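PDB 6OFT: probable zinc protease PqqL from Escherichia coli, which probably acts as a periplasmic zinc metallopeptidase of the M16 family, this chain being the first half of the full-length protein. Local coordinates for residues V52-F55 with V56-M60; T180-P183 with A184-R187. One frame throughout, in Å; residues are numbered along the deposited sequence.

Contact 1 is a run of neighbouring turns in helix 52-59. Contact 2 is the start of helix 183-193, later in the chain, and it packs against one side of that first helix. The two centres lie about 11 Å apart. F55 and V52 of contact 1 meet V181 and L186 of contact 2: F55 CG is 3.8 Å from L186 CD2, and F55 CE2 is 3.7 Å from V181 CG1. Contact 1 also carries the predicted zinc ligands H54 and H58 and the predicted proton acceptor E57. Contact 2 lies near this site but is not part of it: the side chain of L186 is about 8 Å from that of H58 and about 7 Å from that of E134, the third predicted zinc ligand.

Contact 1 (V52-F55 with V56-M60)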
loop_
_atom_site.group_PDB
_atom_site.type_symbol
_atom_site.label_atom_id
_atom_site.label_comp_id
_atom_site.label_asym_id
_atom_site.label_seq_id
_atom_site.Cartn_x
_atom_site.Cartn_y
_atom_site.Cartn_z
ATOM N N VAL A 52 12.160 -14.076 8.562
ATOM C CA VAL A 52 12.634 -13.747 9.912
ATOM C C VAL A 52 12.017 -12.423 10.408
ATOM O O VAL A 52 11.670 -12.351 11.588
ATOM C CB VAL A 52 14.187 -13.815 10.025
ATOM C CG1 VAL A 52 14.715 -13.111 11.261
ATOM C CG2 VAL A 52 14.653 -15.269 10.013
ATOM N N ALA A 53 11.826 -11.411 9.531
ATOM C CA ALA A 53 11.175 -10.164 9.959
ATOM C C ALA A 53 9.768 -10.460 10.513
ATOM O O ALA A 53 9.401 -9.929 11.560
ATOM C CB ALA A 53 11.085 -9.171 8.804
ATOM N N HIS A 54 9.022 -11.355 9.828
ATOM C CA HIS A 54 7.657 -11.772 10.181
ATOM C C HIS A 54 7.670 -12.663 11.434
ATOM O O HIS A 54 6.780 -12.542 12.280
ATOM C CB HIS A 54 6.983 -12.431 8.958
ATOM C CG HIS A 54 5.636 -13.040 9.211
ATOM N ND1 HIS A 54 5.429 -14.400 9.082
ATOM C CD2 HIS A 54 4.470 -12.454 9.561
ATOM C CE1 HIS A 54 4.153 -14.602 9.371
ATOM N NE2 HIS A 54 3.537 -13.463 9.675
ATOM N N PHE A 55 8.676 -13.552 11.553
ATOM C CA PHE A 55 8.844 -14.433 12.718
ATOM C C PHE A 55 9.128 -13.563 13.969
ATOM O O PHE A 55 8.477 -13.768 14.998
ATOM C CB PHE A 55 9.959 -15.478 12.484
ATOM C CG PHE A 55 9.901 -16.764 13.296
ATOM C CD1 PHE A 55 9.587 -16.743 14.654
ATOM C CD2 PHE A 55 10.232 -17.985 12.717
ATOM C CE1 PHE A 55 9.542 -17.928 15.402
ATOM C CE2 PHE A 55 10.197 -19.171 13.467
ATOM C CZ PHE A 55 9.864 -19.135 14.806
ATOM N N VAL A 56 10.026 -12.547 13.851
ATOM C CA VAL A 56 10.350 -11.603 14.945
ATOM C C VAL A 56 9.064 -10.909 15.466
ATOM O O VAL A 56 8.871 -10.822 16.675
ATOM C CB VAL A 56 11.472 -10.577 14.559
ATOM C CG1 VAL A 56 11.506 -9.377 15.509
ATOM C CG2 VAL A 56 12.838 -11.247 14.509
ATOM N N GLU A 57 8.190 -10.450 14.534
ATOM C CA GLU A 57 6.910 -9.787 14.807
ATOM C C GLU A 57 6.007 -10.643 15.715
ATOM O O GLU A 57 5.514 -10.151 16.720
ATOM C CB GLU A 57 6.216 -9.443 13.481
ATOM C CG GLU A 57 4.891 -8.708 13.628
ATOM C CD GLU A 57 3.770 -9.424 12.905
ATOM O OE1 GLU A 57 2.844 -9.918 13.580
ATOM O OE2 GLU A 57 3.836 -9.524 11.661
ATOM N N HIS A 58 5.849 -11.929 15.378
ATOM C CA HIS A 58 5.100 -12.904 16.171
ATOM C C HIS A 58 5.725 -13.090 17.571
ATOM O O HIS A 58 5.001 -13.197 18.562
ATOM C CB HIS A 58 5.056 -14.256 15.428
ATOM C CG HIS A 58 3.968 -14.335 14.405
ATOM N ND1 HIS A 58 2.885 -15.168 14.579
ATOM C CD2 HIS A 58 3.816 -13.663 13.240
ATOM C CE1 HIS A 58 2.116 -14.987 13.520
ATOM N NE2 HIS A 58 2.631 -14.090 12.688
ATOM N N MET A 59 7.057 -13.065 17.655
ATOM C CA MET A 59 7.771 -13.261 18.921
ATOM C C MET A 59 7.573 -12.126 19.930
ATOM O O MET A 59 7.892 -12.319 21.104
ATOM C CB MET A 59 9.270 -13.538 18.695
ATOM C CG MET A 59 9.593 -14.909 18.079
ATOM S SD MET A 59 8.782 -16.358 18.814
ATOM C CE MET A 59 9.263 -16.173 20.588
ATOM N N MET A 60 7.011 -10.969 19.508
ATOM C CA MET A 60 6.771 -9.847 20.429
ATOM C C MET A 60 5.644 -10.163 21.412
ATOM O O MET A 60 5.624 -9.654 22.535
ATOM C CB MET A 60 6.480 -8.536 19.664
ATOM C CG MET A 60 7.677 -7.993 18.879
ATOM S SD MET A 60 9.221 -7.783 19.804
ATOM C CE MET A 60 10.123 -9.187 19.202
#
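H54 and H58 meet one turn apart on helix 52-59, their rings in an offset edge-to-face pair with planes 75° apart. The H54 side chain starts from a CB that points away from the following turn. Its CG lies anti to the backbone N (chi1 174°), which turns one face of the ring to the edge of the H58 ring. H54 CD2 comes 3.7 Å from E57 OE2. H54 CE1 lies 3.7 Å from H58 NE2. At the tip, H54 NE2 is 3.2 Å from H58 NE2. H58 CD2 sits over one face of the H54 ring, toward its rim. H54, E57 and H58 make up the HxxEH motif of M16 peptidases, the inverse of HExxH; H54, H58 and E134 are predicted zinc ligands, E57 the predicted proton acceptor. E134 OE1 is hydrogen-bonded to H58 ND1, and T91 OG1 to E57 OE2. An alanine at H54 is likely to cost the zinc site one predicted ligand and leave the H58 ring without its aromatic neighbour. The backbone bond from H58 N to H54 O, 3.3 Å, joins the same two residues. On another side of the helix, F55 and M59 run side by side. M59 SD lies in the plane of the F55 ring at its edge, 3.8 Å from CE1, a Met-aromatic contact.

Contact 2 (T180-P183 with A184-R187); sequences TVTP and AQLR
A capping box opens helix 183-193, with T182 at the N-cap. T182 OG1 accepts from Q185 N at 3.0 Å. In return, Q185 OE1 accepts from T182 N, also at 3.0 Å, and this bond is nearly straight at 174°. The two bonds tie the residues together in both directions. OG1 can reach the helix because it sits between the backbone N and the carbonyl carbon of T182 (chi1 74°). The Q185 chain runs extended beyond CG and brings its amide oxygen back to the T182 backbone. On the way, Q185 CG passes 3.4 Å from T182 OG1. Regular helix bonds follow: L186 N to T182 O at 3.1 Å, then R187 N to P183 O. V181 comes just before the cap and supplies an apolar side. Its CG1 is 3.9 Å from L186 CD2, and the two side chains cross at about a right angle. V181 CG2 packs 3.7 Å from Q185 CB. R187 turns its guanidinium to another loop, where NH1 is hydrogen-bonded to T125 O. V181 O accepts a hydrogen bond from R135 NH2 on helix 128-144. V181 and L186 rest on V52 and F55 of helix 52-59, while P183 and L186 touch V131 of helix 128-144.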
loop_
_atom_site.group_PDB
_atom_site.type_symbol
_atom_site.label_atom_id
_atom_site.label_comp_id
_atom_site.label_asym_id
_atom_site.label_seq_id
_atom_site.Cartn_x
_atom_site.Cartn_y
_atom_site.Cartn_z
ATOM N N THR A 180 13.871 -24.156 10.978
ATOM C CA THR A 180 15.268 -24.280 11.432
ATOM C C THR A 180 15.915 -23.050 12.101
ATOM O O THR A 180 16.909 -23.219 12.815
ATOM C CB THR A 180 16.153 -24.705 10.258
ATOM O OG1 THR A 180 16.081 -23.709 9.242
ATOM C CG2 THR A 180 15.780 -26.078 9.694
ATOM N N VAL A 181 15.401 -21.832 11.850
ATOM C CA VAL A 181 15.954 -20.590 12.421
ATOM C C VAL A 181 16.058 -20.692 13.957
ATOM O O VAL A 181 15.107 -21.094 14.625
ATOM C CB VAL A 181 15.216 -19.308 11.921
ATOM C CG1 VAL A 181 13.809 -19.183 12.500
ATOM C CG2 VAL A 181 16.039 -18.049 12.171
ATOM N N THR A 182 17.250 -20.428 14.491
ATOM C CA THR A 182 17.484 -20.556 15.932
ATOM C C THR A 182 16.985 -19.326 16.679
ATOM O O THR A 182 16.986 -18.237 16.093
ATOM C CB THR A 182 18.983 -20.809 16.248
ATOM O OG1 THR A 182 19.733 -19.607 16.057
ATOM C CG2 THR A 182 19.587 -21.980 15.459
ATOM N N PRO A 183 16.683 -19.437 18.004
ATOM C CA PRO A 183 16.321 -18.234 18.777
ATOM C C PRO A 183 17.426 -17.169 18.744
ATOM O O PRO A 183 17.112 -15.989 18.749
ATOM C CB PRO A 183 16.100 -18.779 20.188
ATOM C CG PRO A 183 15.726 -20.211 19.977
ATOM C CD PRO A 183 16.626 -20.644 18.855
ATOM N N ALA A 184 18.707 -17.588 18.657
ATOM C CA ALA A 184 19.855 -16.677 18.590
ATOM C C ALA A 184 19.862 -15.915 17.261
ATOM O O ALA A 184 20.177 -14.732 17.255
ATOM C CB ALA A 184 21.161 -17.439 18.784
ATOM N N GLN A 185 19.481 -16.577 16.147
ATOM C CA GLN A 185 19.382 -15.934 14.826
ATOM C C GLN A 185 18.225 -14.908 14.776
ATOM O O GLN A 185 18.362 -13.844 14.165
ATOM C CB GLN A 185 19.245 -16.974 13.713
ATOM C CG GLN A 185 20.555 -17.695 13.391
ATOM C CD GLN A 185 20.384 -18.909 12.498
ATOM O OE1 GLN A 185 19.387 -19.647 12.559
ATOM N NE2 GLN A 185 21.374 -19.155 11.657
ATOM N N LEU A 186 17.096 -15.224 15.431
ATOM C CA LEU A 186 15.944 -14.310 15.513
ATOM C C LEU A 186 16.334 -13.083 16.328
ATOM O O LEU A 186 16.001 -11.963 15.944
ATOM C CB LEU A 186 14.738 -14.999 16.173
ATOM C CG LEU A 186 14.100 -16.144 15.417
ATOM C CD1 LEU A 186 13.075 -16.823 16.289
ATOM C CD2 LEU A 186 13.445 -15.660 14.111
ATOM N N ARG A 187 17.084 -13.307 17.430
ATOM C CA ARG A 187 17.602 -12.285 18.342
ATOM C C ARG A 187 18.563 -11.376 17.587
ATOM O O ARG A 187 18.537 -10.174 17.797
ATOM C CB ARG A 187 18.345 -12.963 19.514
ATOM C CG ARG A 187 18.437 -12.143 20.798
ATOM C CD ARG A 187 19.249 -12.844 21.894
ATOM N NE ARG A 187 18.953 -14.280 21.993
ATOM C CZ ARG A 187 18.041 -14.815 22.801
ATOM N NH1 ARG A 187 17.343 -14.046 23.627
ATOM N NH2 ARG A 187 17.834 -16.127 22.803
#